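3-oxo-tetronate kinase (Cupriavidus necator, PDB 5DMH) catalyses the ATP-dependent phosphorylation of 3-oxo-tetronate to 3-oxo-tetronate 4-phosphate, as a member of the four-carbon acid sugar kinase family. Local coordinates at residues C109-F114 with P250-G255; D140-I145 with A220-G225; T144-A149 with V226-A231; I157-L162 with L201-A206. All coordinates share one frame; numbering follows the deposited sequence.

Contact 1 (C109-F114 with P250-G255); sequences CRQFVF and PLITGG
F112 and F114 bond through their backbones to P250, I252 and G254, joining strands 111-115 and 251-254 as parallel neighbours in the sheet of the sugar-binding N-terminal domain. I252 is gripped at both its polar backbone atoms: its N donates to F112 O and its O accepts from F114 N, each at 3.0 Å. P250 O and G254 N close the two ends of the row. On the face that carries F112, F114, L251 and T253, L251 has CG anti to its backbone N (chi1 -177°), which brings CD1 back over the neighbouring strand, 4.1 Å from F112 CB and 4.3 Å from F114 CB. The F112 ring turns the other way, anti to its carbonyl carbon at chi1 -55°, and reaches L101, L104 and R105 of helix 90-106; P250 O stays near its plane, at the edge. F114 swings its ring away from the partner strand onto V131 and L135 of helix 128-139, while T253 CG2 sits at the ring edge, 3.9 Å from F114 CB. T253 OG1 bonds to I145 O and to the hydroxyl of Y116, whose ring meets that of F114 edge-to-face. The other face carries V113 and I252, both packed on L262 of helix 262-268. Here Q111 stretches its extended chain across to I252, at a slant to that side chain, and its amide nitrogen bonds to L249 O. That anchoring leaves the end of the amide beside the isoleucine methyl, with Q111 NE2 3.4 Å from I252 CD1.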
loop_
_atom_site.group_PDB
_atom_site.type_symbol
_atom_site.label_atom_id
_atom_site.label_comp_id
_atom_site.label_asym_id
_atom_site.label_seq_id
_atom_site.Cartn_x
_atom_site.Cartn_y
_atom_site.Cartn_z
ATOM N N CYS A 109 -5.596 20.875 0.387
ATOM C CA CYS A 109 -5.069 20.115 1.515
ATOM C C CYS A 109 -4.036 20.922 2.314
ATOM O O CYS A 109 -3.271 21.700 1.734
ATOM C CB CYS A 109 -4.432 18.828 1.029
ATOM S SG CYS A 109 -5.580 17.689 0.246
ATOM N N ARG A 110 -4.015 20.684 3.631
ATOM C CA ARG A 110 -3.208 21.424 4.609
ATOM C C ARG A 110 -2.010 20.643 5.123
ATOM O O ARG A 110 -1.047 21.228 5.618
ATOM C CB ARG A 110 -4.057 21.729 5.847
ATOM C CG ARG A 110 -4.937 22.935 5.734
ATOM C CD ARG A 110 -6.021 22.884 6.786
ATOM N NE ARG A 110 -7.079 23.850 6.501
ATOM C CZ ARG A 110 -7.391 24.889 7.269
ATOM N NH1 ARG A 110 -8.374 25.698 6.903
ATOM N NH2 ARG A 110 -6.747 25.126 8.403
ATOM N N GLN A 111 -2.128 19.325 5.108
ATOM C CA GLN A 111 -1.081 18.434 5.596
ATOM C C GLN A 111 -1.034 17.250 4.653
ATOM O O GLN A 111 -2.035 16.913 4.025
ATOM C CB GLN A 111 -1.384 17.963 7.001
ATOM C CG GLN A 111 -0.331 17.093 7.616
ATOM C CD GLN A 111 -0.654 16.751 9.069
ATOM O OE1 GLN A 111 -1.743 16.258 9.368
ATOM N NE2 GLN A 111 0.285 17.035 9.975
ATOM N N PHE A 112 0.137 16.643 4.545
ATOM C CA PHE A 112 0.365 15.602 3.554
ATOM C C PHE A 112 0.975 14.386 4.191
ATOM O O PHE A 112 1.721 14.486 5.190
ATOM C CB PHE A 112 1.248 16.153 2.444
ATOM C CG PHE A 112 0.683 17.391 1.835
ATOM C CD1 PHE A 112 0.949 18.634 2.390
ATOM C CD2 PHE A 112 -0.187 17.311 0.758
ATOM C CE1 PHE A 112 0.397 19.779 1.845
ATOM C CE2 PHE A 112 -0.759 18.459 0.205
ATOM C CZ PHE A 112 -0.481 19.684 0.745
ATOM N N VAL A 113 0.587 13.232 3.668
ATOM C CA VAL A 113 1.162 11.955 4.079
ATOM C C VAL A 113 1.770 11.249 2.878
ATOM O O VAL A 113 1.132 11.168 1.822
ATOM C CB VAL A 113 0.117 11.031 4.711
ATOM C CG1 VAL A 113 0.705 9.606 4.923
ATOM C CG2 VAL A 113 -0.377 11.615 6.019
ATOM N N PHE A 114 3.020 10.815 3.029
ATOM C CA PHE A 114 3.676 9.911 2.083
ATOM C C PHE A 114 3.608 8.527 2.661
ATOM O O PHE A 114 4.168 8.218 3.727
ATOM C CB PHE A 114 5.103 10.351 1.762
ATOM C CG PHE A 114 5.921 9.377 0.969
ATOM C CD1 PHE A 114 5.401 8.662 -0.093
ATOM C CD2 PHE A 114 7.273 9.226 1.263
ATOM C CE1 PHE A 114 6.212 7.811 -0.837
ATOM C CE2 PHE A 114 8.084 8.376 0.532
ATOM C CZ PHE A 114 7.546 7.647 -0.510
ATOM N N PRO A 250 3.992 19.809 8.040
ATOM C CA PRO A 250 3.426 19.756 6.691
ATOM C C PRO A 250 3.394 18.335 6.106
ATOM O O PRO A 250 2.455 18.001 5.355
ATOM C CB PRO A 250 4.392 20.626 5.881
ATOM C CG PRO A 250 5.021 21.532 6.851
ATOM C CD PRO A 250 5.037 20.841 8.166
ATOM N N LEU A 251 4.422 17.537 6.408
ATOM C CA LEU A 251 4.575 16.176 5.851
ATOM C C LEU A 251 4.849 15.142 6.944
ATOM O O LEU A 251 5.687 15.354 7.821
ATOM C CB LEU A 251 5.744 16.132 4.855
ATOM C CG LEU A 251 5.996 14.816 4.141
ATOM C CD1 LEU A 251 4.855 14.436 3.189
ATOM C CD2 LEU A 251 7.349 14.822 3.402
ATOM N N ILE A 252 4.112 14.037 6.888
ATOM C CA ILE A 252 4.328 12.883 7.733
ATOM C C ILE A 252 4.477 11.681 6.780
ATOM O O ILE A 252 3.759 11.611 5.795
ATOM C CB ILE A 252 3.122 12.668 8.704
ATOM C CG1 ILE A 252 3.043 13.831 9.705
ATOM C CG2 ILE A 252 3.275 11.352 9.444
ATOM C CD1 ILE A 252 1.735 13.960 10.433
ATOM N N THR A 253 5.420 10.776 7.066
ATOM C CA THR A 253 5.646 9.586 6.242
ATOM C C THR A 253 5.662 8.290 7.053
ATOM O O THR A 253 6.043 8.249 8.234
ATOM C CB THR A 253 6.922 9.672 5.394
ATOM O OG1 THR A 253 8.056 9.120 6.088
ATOM C CG2 THR A 253 7.206 11.114 4.917
ATOM N N GLY A 254 5.198 7.226 6.411
ATOM C CA GLY A 254 5.119 5.939 7.059
ATOM C C GLY A 254 4.133 5.009 6.405
ATOM O O GLY A 254 3.738 5.182 5.241
ATOM N N GLY A 255 3.725 4.009 7.176
ATOM C CA GLY A 255 2.663 3.113 6.766
ATOM C C GLY A 255 1.313 3.677 7.166
ATOM O O GLY A 255 1.163 4.873 7.396
#

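Contact 2 (D140-I145 with A220-G225); sequences DSDFTI and ALRSDG
F143 and D142 meet L221 and R222 in the last turn of helix 211-223: the end of this helix is packed on the loop that enters strand 144-147, an inner strand of the N-terminal domain's parallel sheet. L221 comes first, its CB 4.3 Å from F143 CE1. R222 then carries most of the contact. Its CG lies 3.6 Å from F143 CB and approaches the phenyl ring obliquely, so the aliphatic part of the arginine lies against the phenylalanine. The chain bends at the CG-CD bond (chi3 124°), taking the guanidinium past F143 CB to D142. A salt bridge joins D142 OD1 to R222 NH2, but OD1 is crowded in the model, so the exact fit of this pair is doubtful. A water bridges the same two residues, accepting from D142 N at 2.9 Å and from R222 NH2 at 3.2 Å. At G225 the chain leaves the helix in a Schellman motif, with positive phi (97°). Two bonds reach back into the last turn: V226 N probably donates to L221 O, and G225 N donates to R222 O over 3.0 Å.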
loop_
_atom_site.group_PDB
_atom_site.type_symbol
_atom_site.label_atom_id
_atom_site.label_comp_id
_atom_site.label_asym_id
_atom_site.label_seq_id
_atom_site.Cartn_x
_atom_site.Cartn_y
_atom_site.Cartn_z
ATOM N N ASP A 140 8.958 23.150 1.343
ATOM C CA ASP A 140 9.868 24.015 2.095
ATOM C C ASP A 140 9.853 23.692 3.599
ATOM O O ASP A 140 9.790 24.588 4.448
ATOM C CB ASP A 140 9.547 25.489 1.884
ATOM C CG ASP A 140 10.624 26.400 2.449
ATOM O OD1 ASP A 140 11.821 26.031 2.416
ATOM O OD2 ASP A 140 10.277 27.483 2.938
ATOM N N SER A 141 9.914 22.403 3.903
ATOM C CA SER A 141 9.949 21.907 5.277
ATOM C C SER A 141 11.283 21.219 5.522
ATOM O O SER A 141 11.793 20.531 4.641
ATOM C CB SER A 141 8.810 20.922 5.516
ATOM O OG SER A 141 8.775 20.524 6.873
ATOM N N ASP A 142 11.826 21.361 6.734
ATOM C CA ASP A 142 13.139 20.831 7.026
ATOM C C ASP A 142 13.139 19.529 7.809
ATOM O O ASP A 142 14.211 19.042 8.195
ATOM C CB ASP A 142 13.999 21.889 7.754
ATOM C CG ASP A 142 13.507 22.210 9.163
ATOM O OD1 ASP A 142 12.604 21.524 9.680
ATOM O OD2 ASP A 142 14.050 23.165 9.770
ATOM N N PHE A 143 11.970 18.929 7.995
ATOM C CA PHE A 143 11.885 17.708 8.806
ATOM C C PHE A 143 10.622 16.890 8.608
ATOM O O PHE A 143 9.526 17.432 8.542
ATOM C CB PHE A 143 11.951 18.075 10.283
ATOM C CG PHE A 143 11.879 16.896 11.213
ATOM C CD1 PHE A 143 13.025 16.235 11.582
ATOM C CD2 PHE A 143 10.659 16.454 11.724
ATOM C CE1 PHE A 143 12.968 15.156 12.445
ATOM C CE2 PHE A 143 10.597 15.387 12.597
ATOM C CZ PHE A 143 11.758 14.735 12.955
ATOM N N THR A 144 10.774 15.574 8.583
ATOM C CA THR A 144 9.610 14.697 8.725
ATOM C C THR A 144 10.008 13.461 9.477
ATOM O O THR A 144 11.190 13.248 9.723
ATOM C CB THR A 144 8.981 14.311 7.382
ATOM O OG1 THR A 144 7.725 13.695 7.634
ATOM C CG2 THR A 144 9.869 13.376 6.616
ATOM N N ILE A 145 9.017 12.678 9.880
ATOM C CA ILE A 145 9.271 11.372 10.458
ATOM C C ILE A 145 9.022 10.302 9.401
ATOM O O ILE A 145 8.320 10.524 8.391
ATOM C CB ILE A 145 8.389 11.052 11.682
ATOM C CG1 ILE A 145 6.905 11.120 11.330
ATOM C CG2 ILE A 145 8.755 11.987 12.861
ATOM C CD1 ILE A 145 6.032 10.520 12.380
ATOM N N ALA A 220 14.313 19.256 19.075
ATOM C CA ALA A 220 15.745 19.059 19.299
ATOM C C ALA A 220 16.431 18.377 18.114
ATOM O O ALA A 220 17.546 18.730 17.727
ATOM C CB ALA A 220 15.990 18.298 20.571
ATOM N N LEU A 221 15.765 17.396 17.516
ATOM C CA LEU A 221 16.331 16.709 16.354
ATOM C C LEU A 221 16.529 17.668 15.204
ATOM O O LEU A 221 17.562 17.647 14.545
ATOM C CB LEU A 221 15.430 15.548 15.930
ATOM C CG LEU A 221 15.423 14.341 16.864
ATOM C CD1 LEU A 221 14.278 13.432 16.540
ATOM C CD2 LEU A 221 16.758 13.606 16.805
ATOM N N ARG A 222 15.535 18.517 14.969
ATOM C CA ARG A 222 15.621 19.531 13.899
ATOM C C ARG A 222 16.807 20.459 14.128
ATOM O O ARG A 222 17.562 20.768 13.199
ATOM C CB ARG A 222 14.332 20.355 13.838
ATOM C CG ARG A 222 13.111 19.609 13.325
ATOM C CD ARG A 222 11.827 20.355 13.741
ATOM N NE ARG A 222 10.961 20.699 12.618
ATOM C CZ ARG A 222 11.084 21.776 11.870
ATOM N NH1 ARG A 222 12.049 22.656 12.120
ATOM N NH2 ARG A 222 10.242 21.976 10.856
ATOM N N SER A 223 16.965 20.922 15.365
ATOM C CA SER A 223 18.068 21.797 15.729
ATOM C C SER A 223 19.411 21.077 15.512
ATOM O O SER A 223 20.404 21.689 15.133
ATOM C CB SER A 223 17.893 22.247 17.202
ATOM O OG SER A 223 19.057 22.854 17.710
ATOM N N ASP A 224 19.418 19.761 15.726
ATOM C CA ASP A 224 20.610 18.941 15.524
ATOM C C ASP A 224 20.941 18.748 14.034
ATOM O O ASP A 224 22.011 18.233 13.698
ATOM C CB ASP A 224 20.408 17.551 16.127
ATOM C CG ASP A 224 20.393 17.541 17.650
ATOM O OD1 ASP A 224 20.792 18.535 18.277
ATOM O OD2 ASP A 224 19.981 16.486 18.215
ATOM N N GLY A 225 20.026 19.132 13.146
ATOM C CA GLY A 225 20.275 19.000 11.712
ATOM C C GLY A 225 19.690 17.745 11.077
ATOM O O GLY A 225 19.954 17.430 9.907
HETATM O O HOH W 1 10.797 23.681 8.185
#

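Contact 3 (T144-A149 with V226-A231); sequences TIACPA and VRMAIA
Two parallel strands of the N-terminal domain's sheet, 144-147 and 228-231, run side by side here, T144 opposite M228, I145 opposite A229 and A146 opposite I230. Four backbone bonds join them. T144 accepts from A229 N and donates to R227 O; A146 N donates to A229 O (2.8 Å), and A146 O accepts from A231 N. One face gathers T144, A146, M228 and I230. T144 and the selenomethionine M228 lie side by side and point the same way, with T144 CG2 4.0 Å from M228 SE; the end of M228 bends off at chi3 toward A132 and E133 of helix 128-139. T144 has OG1 anti to its backbone N (chi1 -168°), directed to L251 O on the next strand. A146 CB touches both M228 CG, 4.2 Å away, and I230 CD1 at 3.9 Å, while I230 also packs on L187, V188 and L191 of helix 187-193. On the opposite face I145 CB is 4.3 Å from A231 CB. The strands end with C147 beside A231, where the two CB atoms stand 4.1 Å apart and C147 SG lies 3.4 Å from A231 O.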
loop_
_atom_site.group_PDB
_atom_site.type_symbol
_atom_site.label_atom_id
_atom_site.label_comp_id
_atom_site.label_asym_id
_atom_site.label_seq_id
_atom_site.Cartn_x
_atom_site.Cartn_y
_atom_site.Cartn_z
ATOM N N THR A 144 10.774 15.574 8.583
ATOM C CA THR A 144 9.610 14.697 8.725
ATOM C C THR A 144 10.008 13.461 9.477
ATOM O O THR A 144 11.190 13.248 9.723
ATOM C CB THR A 144 8.981 14.311 7.382
ATOM O OG1 THR A 144 7.725 13.695 7.634
ATOM C CG2 THR A 144 9.869 13.376 6.616
ATOM N N ILE A 145 9.017 12.678 9.880
ATOM C CA ILE A 145 9.271 11.372 10.458
ATOM C C ILE A 145 9.022 10.302 9.401
ATOM O O ILE A 145 8.320 10.524 8.391
ATOM C CB ILE A 145 8.389 11.052 11.682
ATOM C CG1 ILE A 145 6.905 11.120 11.330
ATOM C CG2 ILE A 145 8.755 11.987 12.861
ATOM C CD1 ILE A 145 6.032 10.520 12.380
ATOM N N ALA A 146 9.591 9.135 9.667
ATOM C CA ALA A 146 9.433 7.957 8.840
ATOM C C ALA A 146 9.063 6.810 9.794
ATOM O O ALA A 146 9.899 6.336 10.565
ATOM C CB ALA A 146 10.735 7.660 8.118
ATOM N N CYS A 147 7.805 6.404 9.773
ATOM C CA CYS A 147 7.316 5.416 10.718
ATOM C C CYS A 147 6.439 4.384 10.055
ATOM O O CYS A 147 5.211 4.561 9.967
ATOM C CB CYS A 147 6.485 6.088 11.817
ATOM S SG CYS A 147 6.083 4.943 13.174
ATOM N N PRO A 148 7.050 3.283 9.619
ATOM C CA PRO A 148 6.252 2.184 9.052
ATOM C C PRO A 148 5.553 1.271 10.065
ATOM O O PRO A 148 4.984 0.268 9.648
ATOM C CB PRO A 148 7.283 1.395 8.266
ATOM C CG PRO A 148 8.608 1.632 9.020
ATOM C CD PRO A 148 8.505 3.063 9.466
ATOM N N ALA A 149 5.581 1.583 11.365
ATOM C CA ALA A 149 4.991 0.676 12.352
ATOM C C ALA A 149 3.482 0.440 12.136
ATOM O O ALA A 149 2.730 1.353 11.716
ATOM C CB ALA A 149 5.248 1.199 13.753
ATOM N N VAL A 226 18.892 17.021 11.834
ATOM C CA VAL A 226 18.218 15.843 11.309
ATOM C C VAL A 226 17.100 16.307 10.375
ATOM O O VAL A 226 16.249 17.090 10.753
ATOM C CB VAL A 226 17.628 14.993 12.439
ATOM C CG1 VAL A 226 16.778 13.875 11.890
ATOM C CG2 VAL A 226 18.750 14.471 13.360
ATOM N N ARG A 227 17.109 15.829 9.144
ATOM C CA ARG A 227 16.037 16.197 8.222
ATOM C C ARG A 227 14.935 15.154 8.093
ATOM O O ARG A 227 13.818 15.474 7.703
ATOM C CB ARG A 227 16.646 16.607 6.893
ATOM C CG ARG A 227 17.526 17.857 7.145
ATOM C CD ARG A 227 17.962 18.547 5.890
ATOM N NE ARG A 227 16.838 18.827 5.001
ATOM C CZ ARG A 227 16.322 20.030 4.777
ATOM N NH1 ARG A 227 16.795 21.112 5.384
ATOM N NH2 ARG A 227 15.311 20.149 3.932
HETATM N N MSE A 228 15.238 13.918 8.460
HETATM C CA MSE A 228 14.237 12.873 8.534
HETATM C C MSE A 228 14.601 11.911 9.667
HETATM O O MSE A 228 15.739 11.461 9.758
HETATM C CB MSE A 228 14.149 12.111 7.197
HETATM C CG MSE A 228 13.164 10.997 7.193
HETATM SE SE MSE A 228 12.518 10.739 5.312
HETATM C CE MSE A 228 14.090 11.162 4.373
ATOM N N ALA A 229 13.637 11.608 10.518
ATOM C CA ALA A 229 13.878 10.700 11.640
ATOM C C ALA A 229 12.993 9.478 11.547
ATOM O O ALA A 229 11.765 9.603 11.425
ATOM C CB ALA A 229 13.611 11.402 12.966
ATOM N N ILE A 230 13.618 8.309 11.621
ATOM C CA ILE A 230 12.890 7.077 11.876
ATOM C C ILE A 230 12.204 7.277 13.225
ATOM O O ILE A 230 12.837 7.745 14.150
ATOM C CB ILE A 230 13.841 5.886 11.957
ATOM C CG1 ILE A 230 14.569 5.646 10.622
ATOM C CG2 ILE A 230 13.091 4.627 12.391
ATOM C CD1 ILE A 230 13.662 5.377 9.449
ATOM N N ALA A 231 10.910 6.992 13.333
ATOM C CA ALA A 231 10.223 7.091 14.631
ATOM C C ALA A 231 9.893 5.717 15.190
ATOM O O ALA A 231 9.189 4.927 14.544
ATOM C CB ALA A 231 8.959 7.914 14.515
#

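Contact 4 (I157-L162 with L201-A206); sequences IFRGHL and LLRYDA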
loop_
_atom_site.group_PDB
_atom_site.type_symbol
_atom_site.label_atom_id
_atom_site.label_comp_id
_atom_site.label_asym_id
_atom_site.label_seq_id
_atom_site.Cartn_x
_atom_site.Cartn_y
_atom_site.Cartn_z
ATOM N N ILE A 157 8.755 -0.908 15.899
ATOM C CA ILE A 157 10.054 -0.280 15.707
ATOM C C ILE A 157 10.655 0.141 17.060
ATOM O O ILE A 157 10.011 0.828 17.835
ATOM C CB ILE A 157 9.998 0.982 14.800
ATOM C CG1 ILE A 157 9.344 0.666 13.455
ATOM C CG2 ILE A 157 11.398 1.488 14.528
ATOM C CD1 ILE A 157 8.990 1.895 12.680
ATOM N N PHE A 158 11.861 -0.348 17.319
ATOM C CA PHE A 158 12.589 -0.136 18.581
ATOM C C PHE A 158 14.035 0.195 18.255
ATOM O O PHE A 158 14.719 -0.559 17.575
ATOM C CB PHE A 158 12.513 -1.381 19.485
ATOM C CG PHE A 158 13.236 -1.225 20.807
ATOM C CD1 PHE A 158 12.604 -0.617 21.882
ATOM C CD2 PHE A 158 14.533 -1.677 20.975
ATOM C CE1 PHE A 158 13.253 -0.492 23.090
ATOM C CE2 PHE A 158 15.181 -1.536 22.184
ATOM C CZ PHE A 158 14.541 -0.965 23.242
ATOM N N ARG A 159 14.518 1.333 18.760
ATOM C CA ARG A 159 15.861 1.826 18.440
ATOM C C ARG A 159 16.117 1.796 16.935
ATOM O O ARG A 159 17.212 1.510 16.482
ATOM C CB ARG A 159 16.933 1.090 19.233
ATOM C CG ARG A 159 16.811 1.347 20.744
ATOM C CD ARG A 159 17.902 0.680 21.580
ATOM N NE ARG A 159 17.744 1.067 22.977
ATOM C CZ ARG A 159 18.288 2.156 23.527
ATOM N NH1 ARG A 159 19.047 2.976 22.822
ATOM N NH2 ARG A 159 18.051 2.432 24.792
ATOM N N GLY A 160 15.066 2.117 16.198
ATOM C CA GLY A 160 15.108 2.273 14.759
ATOM C C GLY A 160 15.065 0.976 13.981
ATOM O O GLY A 160 15.085 1.011 12.751
ATOM N N HIS A 161 15.005 -0.151 14.700
ATOM C CA HIS A 161 15.033 -1.473 14.101
ATOM C C HIS A 161 13.590 -1.980 13.937
ATOM O O HIS A 161 12.780 -1.943 14.865
ATOM C CB HIS A 161 15.864 -2.443 14.975
ATOM C CG HIS A 161 17.346 -2.214 14.898
ATOM N ND1 HIS A 161 17.945 -1.060 15.350
ATOM C CD2 HIS A 161 18.348 -2.986 14.404
ATOM C CE1 HIS A 161 19.254 -1.136 15.164
ATOM N NE2 HIS A 161 19.521 -2.276 14.560
ATOM N N LEU A 162 13.273 -2.475 12.745
ATOM C CA LEU A 162 11.934 -2.950 12.451
ATOM C C LEU A 162 11.752 -4.453 12.747
ATOM O O LEU A 162 12.528 -5.301 12.289
ATOM C CB LEU A 162 11.605 -2.648 10.981
ATOM C CG LEU A 162 10.235 -3.053 10.441
ATOM C CD1 LEU A 162 9.083 -2.469 11.218
ATOM C CD2 LEU A 162 10.135 -2.652 8.995
ATOM N N LEU A 201 16.929 9.521 14.485
ATOM C CA LEU A 201 16.031 8.645 15.215
ATOM C C LEU A 201 15.267 9.396 16.277
ATOM O O LEU A 201 15.855 10.091 17.106
ATOM C CB LEU A 201 16.813 7.521 15.888
ATOM C CG LEU A 201 16.018 6.518 16.751
ATOM C CD1 LEU A 201 15.032 5.703 15.945
ATOM C CD2 LEU A 201 16.992 5.585 17.494
ATOM N N LEU A 202 13.949 9.232 16.255
ATOM C CA LEU A 202 13.084 9.673 17.336
ATOM C C LEU A 202 12.802 8.426 18.179
ATOM O O LEU A 202 11.965 7.616 17.828
ATOM C CB LEU A 202 11.814 10.292 16.742
ATOM C CG LEU A 202 10.677 10.698 17.652
ATOM C CD1 LEU A 202 11.184 11.685 18.701
ATOM C CD2 LEU A 202 9.530 11.321 16.854
ATOM N N ARG A 203 13.535 8.265 19.274
ATOM C CA ARG A 203 13.631 6.983 19.973
ATOM C C ARG A 203 12.433 6.711 20.886
ATOM O O ARG A 203 11.760 7.637 21.356
ATOM C CB ARG A 203 14.954 6.945 20.762
ATOM C CG ARG A 203 15.378 5.574 21.270
ATOM C CD ARG A 203 16.706 5.631 22.024
ATOM N NE ARG A 203 17.819 5.937 21.146
ATOM C CZ ARG A 203 18.405 7.130 21.006
ATOM N NH1 ARG A 203 19.405 7.265 20.139
ATOM N NH2 ARG A 203 18.032 8.184 21.730
ATOM N N TYR A 204 12.190 5.431 21.156
ATOM C CA TYR A 204 11.028 4.987 21.924
ATOM C C TYR A 204 10.875 5.634 23.292
ATOM O O TYR A 204 9.756 5.757 23.804
ATOM C CB TYR A 204 11.097 3.465 22.123
ATOM C CG TYR A 204 12.174 3.053 23.084
ATOM C CD1 TYR A 204 13.486 2.913 22.673
ATOM C CD2 TYR A 204 11.882 2.849 24.424
ATOM C CE1 TYR A 204 14.472 2.581 23.562
ATOM C CE2 TYR A 204 12.848 2.496 25.319
ATOM C CZ TYR A 204 14.155 2.354 24.890
ATOM O OH TYR A 204 15.152 2.002 25.771
ATOM N N ASP A 205 11.990 6.025 23.898
ATOM C CA ASP A 205 11.955 6.559 25.254
ATOM C C ASP A 205 11.424 8.000 25.292
ATOM O O ASP A 205 10.821 8.406 26.270
ATOM C CB ASP A 205 13.310 6.396 25.937
ATOM C CG ASP A 205 14.456 7.095 25.209
ATOM O OD1 ASP A 205 14.346 7.428 24.012
ATOM O OD2 ASP A 205 15.501 7.305 25.863
ATOM N N ALA A 206 11.570 8.742 24.196
ATOM C CA ALA A 206 10.888 10.030 24.085
ATOM C C ALA A 206 9.404 9.810 23.783
ATOM O O ALA A 206 8.536 10.431 24.399
ATOM C CB ALA A 206 11.543 10.895 22.999
#
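Y204 receives F158 over one ring face and R159 at its edge. From CB, the tyrosine sets CG between its backbone N and carbonyl carbon (chi1 71°), which turns the ring toward 157-162. CG lies 3.7 Å from F158 CE1, and CD1 is nearer to the same atom. At CE1 the approach is tightest: Y204 CE1 is 3.3 Å from F158 CE1, and that phenylalanine atom sits over the centre of the tyrosine ring. Y204 CD2, CE2 and CZ face F158 CE1 too. The two rings form an offset stack, with centroids 4.3 Å apart and planes at 30°. At the tip, Y204 OH takes a weak, bent hydrogen bond from R159 NH2, 3.1 Å long. On the ring's other face lies D205 CB, offset toward the rim. The tyrosine opens the short helix 204-207, with R203 at its N-cap position, and F158 and R159 belong to the type I' turn of a beta hairpin, strands 155-158 and 161-164. D232 ties the two elements together, its carboxylate accepting from the backbone N atoms of R159, G160 and Y204. R159 runs extended from CG to NE, placing CZ at the ring edge, in its plane, with the guanidinium turned 71° against the ring. Y204 CE1 and R203 CD each lie over a face of this guanidinium, and like charges come close, R159 NH1 being 3.6 Å from R203 NE. L201, on strand 199-202, sets its methyls against the turn backbone: CD2 faces R159 C, and CD1 touches G160 N at 3.6 Å.

How the contacts relate
All four contacts lie in the sugar-binding N-terminal domain; contact 1 comes closest to the nucleotide site, the F114 side chain about 11 Å from that of E394. Across the sheet the strands run 199-202, 228-231, 144-147, 251-254, 111-115, so contacts 3 and 1, centres about 12 Å apart, flank the seam between 144-147 and 251-254, which the T144 and T253 hydroxyls help to join. Contact 2 shares T144 and I145 with contact 3 and fixes helix 211-223, which leads into strand 228-231. Contact 4 lies about 10 Å from contact 3; I230 O bonds to L202 N between them. Along the chain, contact 4 is nested within contacts 2 and 3, and all three within contact 1, so distant sequence closes into one compact domain.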